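Local coordinates for Agap007691-pb (Anopheles gambiae, PDB 5C98), which is of unknown function but belongs to the serpin family and may inhibit serine proteases, at residues K23-Y28 against V41-V46; A31-K36 against E249-V254; R284-P289 against I322-L327. All coordinates share one frame; numbering follows the deposited sequence.

Interaction 1 of 3, residues K23-Y28 against V41-V46; sequences KFTLEY and VSPYHV
Pro43 lies at the centre of this contact, its ring pressed against Phe24, Thr25 and Tyr28 of helix 15-32. The phenol ring of Tyr28 takes Pro43 CB over one face, and its CD1 comes within 3.5 Å of Pro43 CG. Tyr28 is placed there by a CG anti to the backbone N (chi1 -174°), which carries the ring on past the proline until its OH meets Val46 CG2 at 3.7 Å. Val41 CB approaches the same ring obliquely, at CE1. Phe24 works differently: its CE2 edge lies 3.6 Å from Pro43 CB, with Pro43 O near the ring plane. Thr25 OG1 makes a van der Waals contact with Pro43 CB.

In serpin terms, this is where helix 15-32 packs on the N-terminal end of helix 43-51, behind the large central sheet. Strand 366-372 borders it, with Val369 on both Thr25 and Val41.

The polar contacts are few. A water donates to Thr25 OG1 (2.8 Å) and accepts from Tyr44 N (2.9 Å), a first-turn amide; Thr25 OG1 also bonds to Asn21 O. Ser42 N-caps helix 43-51, its OG accepting from His45 N at 3.2 Å, and that same OG bonds to Leu367 O.

Interaction 2 of 3, residues A31-K36 against E249-V254; sequences ACYDEK and ELRQIV
Two torsions bring Tyr33 and Glu35 against helix 250-256. Tyr33 has CG anti to its N (chi1 170°), which lays the ring along the helix from Leu250 to Val254, while Glu35 CG sits between backbone N and carbonyl carbon (chi1 69°) and the otherwise extended chain carries its carboxylate to Arg251.

The Tyr33 ring is sandwiched. Val254 CG2 stands over the centre of one face, 4.0 Å from the ring centroid, a CH-pi contact, and Val254 CG1 reaches Tyr33 CG at 3.7 Å. On the opposite face the backbone N of Glu35 lies toward the rim. Arg251 CG comes at the ring edge, near its plane, 3.9 Å from Tyr33 CE2. The hydroxyl end rests on Leu250, where Tyr33 OH lies 3.8 Å from Leu250 CG. Asn371 of strand 366-372 touches both Tyr33 and Leu250.

The segment 31-36 leaves helix 15-32 at Tyr33, and an Asx turn, Asp34 OD1 accepting from Lys36 N, shapes the loop that presents Glu35. Arg251, bent at chi3, offers NH1 to Glu35 OE1 as a salt bridge, the carboxylate meeting the guanidinium edge with the two planes nearly perpendicular. The hydrogen bond in it is weak, its angle only 127°, and at 2.5 Å the modelled Arg251 NH1 to Glu35 OE1 distance is doubtfully short.

Glu35 OE1 also accepts from a water that donates to Glu249 OE1 (2.9 Å) and accepts from Arg251 N (3.1 Å). The carboxylate oxygens Glu35 OE1 and Glu249 OE1 stand 4.2 Å apart, so the water's two hydrogens and the nearby arginine probably offset a repulsion that would otherwise disfavour two ionised acids so close together, one at the helix start and one in the loop facing it.

Interaction 3 of 3, residues R284-P289 against I322-L327; sequences REKTDP and IQHCYL
Lys286 and His324 are a non-hydrogen-bonded pair with side chains on the same face of the sheet, Lys286 CB lying over one face of the imidazole, 3.9 Å from its centroid, in a CH-pi contact. Arg284 CG approaches the same ring obliquely at NE2 (3.6 Å), so the histidine has the stem of Lys286 over a face and that of Arg284 by its NE2 corner. Further along, Lys286 CG packs on Ile322 CG2 at 3.7 Å. The charged ends go elsewhere: Lys286 NZ to Asp159, Arg284 NE to Glu150 O. His324 ND1 bonds to Phe154 O, while a water in the ring plane bonds to NE2 and donates to Arg284 O. Arg284 bends at chi3 (-77°), turning its guanidinium alongside Tyr326, the planes 23° apart and NH2 3.5 Å from Tyr326 CE1.

These side chains share one face of the large sheet A of the serpin fold. Strand 320-328 lies between strand 270-287, antiparallel, and strand 169-177, parallel. In inhibitory serpins a cleaved reactive loop inserts between the strands that correspond to 169-177 and 320-328; here these two are still hydrogen-bonded to each other, as in the native, closed form. Toward 284-287, four backbone bonds join Glu285 to Cys325 and Thr287 to Gln323, that of Thr287 N to Gln323 O being 2.8 Å long and nearly straight at 171°.

On the reverse face, Thr287 and Gln323 lie side by side and point the same way. A water bridges Thr287 OG1 and Gln323 OE1, and Gln323 NE2 bonds to Ser173 OG. Where strand 284-287 ends, the ring of Pro289 crosses Gln323 at about a right angle, Pro289 CG 3.9 Å from Gln323 CB.

Interaction 1 is wholly buried, interactions 2 and 3 partly so. The first two share helix 15-32: one uses its middle for apolar packing round a proline, the other the loop just past its C-terminal end, where a tyrosine, a salt bridge and a water meet nearer the surface, and Val41 CG1 touches Cys32 SG between them. Interaction 3 is strand pairing, held by backbone bonds and lined with polar side chains. It meets interaction 1 directly, through the probable bond from Ser42 N to Gln323 OE1 and packing of Tyr28 on Pro289, joining helices to sheet. Interactions 2 and 3, with centres about 17 Å apart, do not touch.

Interaction 1 of 3, residues K23-Y28 against V41-V46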
loop_
_atom_site.group_PDB
_atom_site.type_symbol
_atom_site.label_atom_id
_atom_site.label_comp_id
_atom_site.label_asym_id
_atom_site.label_seq_id
_atom_site.Cartn_x
_atom_site.Cartn_y
_atom_site.Cartn_z
ATOM N N LYS A 23 -2.246 11.461 7.295
ATOM C CA LYS A 23 -3.665 11.814 7.310
ATOM C C LYS A 23 -4.371 11.248 6.080
ATOM O O LYS A 23 -5.450 10.654 6.183
ATOM C CB LYS A 23 -3.854 13.334 7.378
ATOM C CG LYS A 23 -5.311 13.785 7.446
ATOM C CD LYS A 23 -5.431 15.302 7.558
ATOM C CE LYS A 23 -6.878 15.746 7.655
ATOM N NZ LYS A 23 -7.540 15.771 6.324
ATOM N N PHE A 24 -3.776 11.438 4.901
ATOM C CA PHE A 24 -4.365 10.911 3.669
ATOM C C PHE A 24 -4.416 9.383 3.689
ATOM O O PHE A 24 -5.408 8.775 3.281
ATOM C CB PHE A 24 -3.568 11.440 2.479
ATOM C CG PHE A 24 -3.844 10.745 1.192
ATOM C CD1 PHE A 24 -5.028 10.935 0.507
ATOM C CD2 PHE A 24 -2.898 9.890 0.650
ATOM C CE1 PHE A 24 -5.261 10.242 -0.693
ATOM C CE2 PHE A 24 -3.139 9.224 -0.536
ATOM C CZ PHE A 24 -4.326 9.393 -1.188
ATOM N N THR A 25 -3.375 8.753 4.206
ATOM C CA THR A 25 -3.304 7.295 4.259
ATOM C C THR A 25 -4.457 6.703 5.056
ATOM O O THR A 25 -5.097 5.740 4.624
ATOM C CB THR A 25 -1.944 6.854 4.822
ATOM O OG1 THR A 25 -0.941 7.108 3.848
ATOM C CG2 THR A 25 -1.913 5.384 5.162
ATOM N N LEU A 26 -4.720 7.262 6.234
ATOM C CA LEU A 26 -5.801 6.732 7.056
ATOM C C LEU A 26 -7.160 7.011 6.434
ATOM O O LEU A 26 -8.048 6.157 6.502
ATOM C CB LEU A 26 -5.690 7.283 8.479
ATOM C CG LEU A 26 -4.419 6.861 9.218
ATOM C CD1 LEU A 26 -4.429 7.556 10.588
ATOM C CD2 LEU A 26 -4.238 5.340 9.324
ATOM N N GLU A 27 -7.347 8.186 5.808
ATOM C CA GLU A 27 -8.602 8.453 5.111
ATOM C C GLU A 27 -8.804 7.490 3.954
ATOM O O GLU A 27 -9.900 6.962 3.748
ATOM C CB GLU A 27 -8.599 9.884 4.576
ATOM C CG GLU A 27 -8.783 10.941 5.664
ATOM C CD GLU A 27 -8.509 12.344 5.178
ATOM O OE1 GLU A 27 -7.784 12.513 4.167
ATOM O OE2 GLU A 27 -9.011 13.289 5.830
ATOM N N TYR A 28 -7.752 7.254 3.177
ATOM C CA TYR A 28 -7.844 6.329 2.058
ATOM C C TYR A 28 -8.182 4.925 2.543
ATOM O O TYR A 28 -9.025 4.236 1.958
ATOM C CB TYR A 28 -6.497 6.336 1.350
ATOM C CG TYR A 28 -6.405 5.552 0.058
ATOM C CD1 TYR A 28 -6.278 4.176 0.049
ATOM C CD2 TYR A 28 -6.361 6.211 -1.161
ATOM C CE1 TYR A 28 -6.131 3.479 -1.132
ATOM C CE2 TYR A 28 -6.226 5.515 -2.339
ATOM C CZ TYR A 28 -6.115 4.174 -2.326
ATOM O OH TYR A 28 -5.946 3.460 -3.510
ATOM N N VAL A 41 -2.800 -1.788 1.246
ATOM C CA VAL A 41 -2.693 -0.687 0.297
ATOM C C VAL A 41 -1.518 0.206 0.683
ATOM O O VAL A 41 -1.078 0.238 1.834
ATOM C CB VAL A 41 -3.991 0.151 0.187
ATOM C CG1 VAL A 41 -5.091 -0.663 -0.493
ATOM C CG2 VAL A 41 -4.459 0.644 1.565
ATOM N N SER A 42 -1.018 0.979 -0.283
ATOM C CA SER A 42 -0.001 1.993 -0.026
ATOM C C SER A 42 -0.485 3.302 -0.612
ATOM O O SER A 42 -0.184 3.633 -1.764
ATOM C CB SER A 42 1.325 1.580 -0.652
ATOM O OG SER A 42 2.267 2.605 -0.493
ATOM N N PRO A 43 -1.252 4.062 0.152
ATOM C CA PRO A 43 -1.653 5.395 -0.323
ATOM C C PRO A 43 -0.461 6.271 -0.648
ATOM O O PRO A 43 -0.541 7.121 -1.540
ATOM C CB PRO A 43 -2.498 5.923 0.842
ATOM C CG PRO A 43 -3.060 4.631 1.477
ATOM C CD PRO A 43 -1.915 3.703 1.417
ATOM N N TYR A 44 0.632 6.119 0.085
ATOM C CA TYR A 44 1.823 6.906 -0.198
ATOM C C TYR A 44 2.294 6.651 -1.612
ATOM O O TYR A 44 2.644 7.599 -2.328
ATOM C CB TYR A 44 2.923 6.557 0.804
ATOM C CG TYR A 44 4.178 7.433 0.777
ATOM C CD1 TYR A 44 4.080 8.813 0.682
ATOM C CD2 TYR A 44 5.427 6.873 0.942
ATOM C CE1 TYR A 44 5.208 9.612 0.722
ATOM C CE2 TYR A 44 6.570 7.675 0.971
ATOM C CZ TYR A 44 6.432 9.020 0.863
ATOM O OH TYR A 44 7.539 9.838 0.910
ATOM N N HIS A 45 2.344 5.377 -2.043
ATOM C CA HIS A 45 2.773 5.137 -3.411
ATOM C C HIS A 45 1.703 5.526 -4.432
ATOM O O HIS A 45 2.043 5.893 -5.563
ATOM C CB HIS A 45 3.269 3.733 -3.607
ATOM C CG HIS A 45 4.098 3.594 -4.830
ATOM N ND1 HIS A 45 3.747 2.785 -5.883
ATOM C CD2 HIS A 45 5.270 4.169 -5.160
ATOM C CE1 HIS A 45 4.672 2.882 -6.826
ATOM N NE2 HIS A 45 5.603 3.725 -6.413
ATOM N N VAL A 46 0.420 5.465 -4.064
ATOM C CA VAL A 46 -0.623 6.034 -4.923
ATOM C C VAL A 46 -0.283 7.490 -5.228
ATOM O O VAL A 46 -0.291 7.922 -6.383
ATOM C CB VAL A 46 -2.010 5.868 -4.269
ATOM C CG1 VAL A 46 -3.074 6.753 -4.921
ATOM C CG2 VAL A 46 -2.461 4.417 -4.252
HETATM O O HOH W 1 0.661 5.104 2.845
#

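Interaction 2 of 3, residues A31-K36 against E249-V254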
loop_
_atom_site.group_PDB
_atom_site.type_symbol
_atom_site.label_atom_id
_atom_site.label_comp_id
_atom_site.label_asym_id
_atom_site.label_seq_id
_atom_site.Cartn_x
_atom_site.Cartn_y
_atom_site.Cartn_z
ATOM N N ALA A 31 -11.710 4.455 3.357
ATOM C CA ALA A 31 -12.549 4.406 2.166
ATOM C C ALA A 31 -12.478 3.065 1.460
ATOM O O ALA A 31 -13.411 2.730 0.723
ATOM C CB ALA A 31 -12.120 5.501 1.183
ATOM N N CYS A 32 -11.407 2.289 1.630
ATOM C CA CYS A 32 -11.364 0.985 0.975
ATOM C C CYS A 32 -11.527 -0.208 1.911
ATOM O O CYS A 32 -11.787 -1.313 1.422
ATOM C CB CYS A 32 -10.136 0.841 0.067
ATOM S SG CYS A 32 -8.580 0.957 0.863
ATOM N N TYR A 33 -11.453 -0.021 3.227
ATOM C CA TYR A 33 -11.586 -1.141 4.147
ATOM C C TYR A 33 -12.934 -1.802 3.961
ATOM O O TYR A 33 -13.964 -1.131 3.856
ATOM C CB TYR A 33 -11.472 -0.659 5.588
ATOM C CG TYR A 33 -11.826 -1.660 6.645
ATOM C CD1 TYR A 33 -11.020 -2.759 6.890
ATOM C CD2 TYR A 33 -12.950 -1.487 7.436
ATOM C CE1 TYR A 33 -11.348 -3.663 7.868
ATOM C CE2 TYR A 33 -13.272 -2.359 8.426
ATOM C CZ TYR A 33 -12.465 -3.455 8.667
ATOM O OH TYR A 33 -12.807 -4.336 9.672
ATOM N N ASP A 34 -12.919 -3.132 3.926
ATOM C CA ASP A 34 -14.123 -3.954 3.894
ATOM C C ASP A 34 -13.905 -5.015 4.963
ATOM O O ASP A 34 -12.950 -5.798 4.870
ATOM C CB ASP A 34 -14.294 -4.567 2.509
ATOM C CG ASP A 34 -15.510 -5.485 2.398
ATOM O OD1 ASP A 34 -16.061 -5.986 3.419
ATOM O OD2 ASP A 34 -15.923 -5.705 1.241
ATOM N N GLU A 35 -14.721 -4.987 6.017
ATOM C CA GLU A 35 -14.476 -5.868 7.159
ATOM C C GLU A 35 -14.469 -7.337 6.766
ATOM O O GLU A 35 -13.897 -8.150 7.497
ATOM C CB GLU A 35 -15.439 -5.593 8.328
ATOM C CG GLU A 35 -16.877 -5.959 8.081
ATOM C CD GLU A 35 -17.788 -5.644 9.259
ATOM O OE1 GLU A 35 -17.317 -5.155 10.314
ATOM O OE2 GLU A 35 -18.999 -5.906 9.139
ATOM N N LYS A 36 -15.060 -7.685 5.619
ATOM C CA LYS A 36 -15.152 -9.073 5.178
ATOM C C LYS A 36 -13.914 -9.557 4.439
ATOM O O LYS A 36 -13.802 -10.762 4.191
ATOM C CB LYS A 36 -16.393 -9.234 4.291
ATOM C CG LYS A 36 -17.661 -8.953 5.052
ATOM N N GLU A 249 -15.241 -4.290 17.685
ATOM C CA GLU A 249 -15.067 -4.698 16.301
ATOM C C GLU A 249 -13.869 -3.977 15.681
ATOM O O GLU A 249 -13.608 -2.815 15.982
ATOM C CB GLU A 249 -16.311 -4.286 15.506
ATOM C CG GLU A 249 -17.609 -4.984 15.865
ATOM C CD GLU A 249 -17.636 -6.399 15.383
ATOM O OE1 GLU A 249 -17.127 -6.652 14.264
ATOM O OE2 GLU A 249 -18.150 -7.257 16.121
ATOM N N LEU A 250 -13.146 -4.670 14.807
ATOM C CA LEU A 250 -12.052 -4.036 14.086
ATOM C C LEU A 250 -12.529 -2.809 13.330
ATOM O O LEU A 250 -11.827 -1.808 13.284
ATOM C CB LEU A 250 -11.359 -5.041 13.177
ATOM C CG LEU A 250 -10.201 -4.440 12.376
ATOM C CD1 LEU A 250 -9.083 -3.908 13.282
ATOM C CD2 LEU A 250 -9.636 -5.471 11.404
ATOM N N ARG A 251 -13.743 -2.840 12.777
ATOM C CA ARG A 251 -14.232 -1.683 12.028
ATOM C C ARG A 251 -14.215 -0.422 12.880
ATOM O O ARG A 251 -13.977 0.681 12.362
ATOM C CB ARG A 251 -15.646 -1.938 11.534
ATOM C CG ARG A 251 -16.185 -0.899 10.594
ATOM C CD ARG A 251 -17.604 -1.267 10.180
ATOM N NE ARG A 251 -18.511 -1.215 11.327
ATOM C CZ ARG A 251 -18.849 -2.253 12.090
ATOM N NH1 ARG A 251 -18.371 -3.466 11.849
ATOM N NH2 ARG A 251 -19.673 -2.070 13.109
ATOM N N GLN A 252 -14.455 -0.553 14.188
ATOM C CA GLN A 252 -14.427 0.628 15.043
ATOM C C GLN A 252 -13.029 1.236 15.113
ATOM O O GLN A 252 -12.871 2.459 15.100
ATOM C CB GLN A 252 -14.917 0.271 16.447
ATOM C CG GLN A 252 -15.099 1.474 17.343
ATOM C CD GLN A 252 -15.450 1.093 18.766
ATOM O OE1 GLN A 252 -16.272 0.206 19.004
ATOM N NE2 GLN A 252 -14.821 1.761 19.724
ATOM N N ILE A 253 -11.995 0.402 15.200
ATOM C CA ILE A 253 -10.629 0.909 15.217
ATOM C C ILE A 253 -10.299 1.550 13.878
ATOM O O ILE A 253 -9.728 2.640 13.811
ATOM C CB ILE A 253 -9.645 -0.239 15.538
ATOM C CG1 ILE A 253 -9.587 -0.562 17.043
ATOM C CG2 ILE A 253 -8.214 0.106 15.102
ATOM C CD1 ILE A 253 -10.847 -1.013 17.685
ATOM N N VAL A 254 -10.622 0.866 12.785
ATOM C CA VAL A 254 -10.264 1.357 11.464
ATOM C C VAL A 254 -10.925 2.704 11.211
ATOM O O VAL A 254 -10.294 3.630 10.691
ATOM C CB VAL A 254 -10.706 0.354 10.388
ATOM C CG1 VAL A 254 -10.580 0.976 8.965
ATOM C CG2 VAL A 254 -9.907 -0.905 10.481
HETATM O O HOH W 2 -15.368 -5.401 12.325
#

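Interaction 3 of 3, residues R284-P289 against I322-L327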
loop_
_atom_site.group_PDB
_atom_site.type_symbol
_atom_site.label_atom_id
_atom_site.label_comp_id
_atom_site.label_asym_id
_atom_site.label_seq_id
_atom_site.Cartn_x
_atom_site.Cartn_y
_atom_site.Cartn_z
ATOM N N ARG A 284 -1.777 -10.462 0.082
ATOM C CA ARG A 284 -1.401 -10.080 -1.272
ATOM C C ARG A 284 -2.692 -9.676 -1.955
ATOM O O ARG A 284 -3.510 -10.539 -2.278
ATOM C CB ARG A 284 -0.737 -11.233 -2.005
ATOM C CG ARG A 284 -0.209 -10.803 -3.377
ATOM C CD ARG A 284 0.191 -11.950 -4.223
ATOM N NE ARG A 284 1.472 -12.509 -3.824
ATOM C CZ ARG A 284 1.643 -13.694 -3.244
ATOM N NH1 ARG A 284 0.604 -14.466 -2.942
ATOM N NH2 ARG A 284 2.874 -14.109 -2.959
ATOM N N GLU A 285 -2.885 -8.376 -2.158
ATOM C CA GLU A 285 -4.202 -7.858 -2.500
ATOM C C GLU A 285 -4.112 -6.817 -3.600
ATOM O O GLU A 285 -3.322 -5.868 -3.509
ATOM C CB GLU A 285 -4.899 -7.251 -1.275
ATOM C CG GLU A 285 -5.335 -8.271 -0.195
ATOM C CD GLU A 285 -6.426 -9.227 -0.624
ATOM O OE1 GLU A 285 -7.214 -8.912 -1.547
ATOM O OE2 GLU A 285 -6.494 -10.339 -0.022
ATOM N N LYS A 286 -4.931 -7.009 -4.627
ATOM C CA LYS A 286 -5.103 -6.074 -5.724
ATOM C C LYS A 286 -6.250 -5.135 -5.375
ATOM O O LYS A 286 -7.325 -5.592 -4.960
ATOM C CB LYS A 286 -5.440 -6.852 -6.993
ATOM C CG LYS A 286 -5.667 -5.999 -8.232
ATOM C CD LYS A 286 -5.810 -6.845 -9.494
ATOM C CE LYS A 286 -7.090 -7.638 -9.512
ATOM N NZ LYS A 286 -7.023 -8.696 -10.552
ATOM N N THR A 287 -6.022 -3.833 -5.531
ATOM C CA THR A 287 -7.014 -2.815 -5.240
ATOM C C THR A 287 -7.070 -1.830 -6.392
ATOM O O THR A 287 -6.241 -1.857 -7.305
ATOM C CB THR A 287 -6.694 -2.088 -3.934
ATOM O OG1 THR A 287 -5.399 -1.477 -4.021
ATOM C CG2 THR A 287 -6.714 -3.063 -2.768
ATOM N N ASP A 288 -8.011 -0.889 -6.308
ATOM C CA ASP A 288 -8.343 0.009 -7.410
ATOM C C ASP A 288 -8.305 1.437 -6.892
ATOM O O ASP A 288 -9.335 1.988 -6.494
ATOM C CB ASP A 288 -9.724 -0.341 -7.964
ATOM C CG ASP A 288 -10.040 0.371 -9.261
ATOM O OD1 ASP A 288 -9.298 1.290 -9.633
ATOM O OD2 ASP A 288 -11.050 0.012 -9.924
ATOM N N PRO A 289 -7.136 2.072 -6.892
ATOM C CA PRO A 289 -7.069 3.500 -6.549
ATOM C C PRO A 289 -8.038 4.377 -7.305
ATOM O O PRO A 289 -8.449 5.425 -6.784
ATOM C CB PRO A 289 -5.608 3.856 -6.866
ATOM C CG PRO A 289 -4.870 2.592 -6.697
ATOM C CD PRO A 289 -5.803 1.459 -6.986
ATOM N N ILE A 322 -4.373 0.627 -10.995
ATOM C CA ILE A 322 -4.459 -0.555 -10.150
ATOM C C ILE A 322 -3.211 -0.637 -9.286
ATOM O O ILE A 322 -2.097 -0.417 -9.770
ATOM C CB ILE A 322 -4.599 -1.837 -11.000
ATOM C CG1 ILE A 322 -5.894 -1.804 -11.827
ATOM C CG2 ILE A 322 -4.556 -3.070 -10.122
ATOM C CD1 ILE A 322 -7.167 -1.730 -11.030
ATOM N N GLN A 323 -3.407 -1.000 -8.026
ATOM C CA GLN A 323 -2.322 -1.261 -7.090
ATOM C C GLN A 323 -2.377 -2.704 -6.615
ATOM O O GLN A 323 -3.449 -3.287 -6.463
ATOM C CB GLN A 323 -2.381 -0.340 -5.878
ATOM C CG GLN A 323 -1.246 -0.499 -4.904
ATOM C CD GLN A 323 -1.210 0.599 -3.860
ATOM O OE1 GLN A 323 -2.037 0.650 -2.946
ATOM N NE2 GLN A 323 -0.247 1.496 -3.992
ATOM N N HIS A 324 -1.206 -3.294 -6.369
ATOM C CA HIS A 324 -1.104 -4.632 -5.803
ATOM C C HIS A 324 -0.018 -4.607 -4.751
ATOM O O HIS A 324 1.101 -4.151 -5.014
ATOM C CB HIS A 324 -0.775 -5.652 -6.901
ATOM C CG HIS A 324 -1.336 -7.017 -6.666
ATOM N ND1 HIS A 324 -1.903 -7.767 -7.678
ATOM C CD2 HIS A 324 -1.383 -7.794 -5.560
ATOM C CE1 HIS A 324 -2.280 -8.936 -7.201
ATOM N NE2 HIS A 324 -1.980 -8.982 -5.914
ATOM N N CYS A 325 -0.369 -5.020 -3.540
ATOM C CA CYS A 325 0.535 -4.945 -2.411
ATOM C C CYS A 325 0.756 -6.320 -1.820
ATOM O O CYS A 325 -0.115 -7.190 -1.886
ATOM C CB CYS A 325 -0.026 -4.051 -1.326
ATOM S SG CYS A 325 -0.010 -2.276 -1.772
ATOM N N TYR A 326 1.915 -6.490 -1.205
ATOM C CA TYR A 326 2.310 -7.742 -0.587
ATOM C C TYR A 326 2.999 -7.480 0.744
ATOM O O TYR A 326 3.795 -6.542 0.865
ATOM C CB TYR A 326 3.298 -8.470 -1.494
ATOM C CG TYR A 326 3.924 -9.731 -0.892
ATOM C CD1 TYR A 326 3.241 -10.931 -0.884
ATOM C CD2 TYR A 326 5.188 -9.689 -0.322
ATOM C CE1 TYR A 326 3.813 -12.103 -0.310
ATOM C CE2 TYR A 326 5.767 -10.837 0.251
ATOM C CZ TYR A 326 5.087 -12.033 0.229
ATOM O OH TYR A 326 5.659 -13.187 0.777
ATOM N N LEU A 327 2.695 -8.333 1.718
ATOM C CA LEU A 327 3.349 -8.387 3.019
ATOM C C LEU A 327 3.245 -9.817 3.524
ATOM O O LEU A 327 2.199 -10.442 3.377
ATOM C CB LEU A 327 2.628 -7.475 4.023
ATOM C CG LEU A 327 3.061 -7.606 5.483
ATOM C CD1 LEU A 327 4.500 -7.102 5.705
ATOM C CD2 LEU A 327 2.120 -6.848 6.367
HETATM O O HOH W 3 -2.887 -11.490 -5.251
HETATM O O HOH W 4 -4.787 1.130 -3.372
#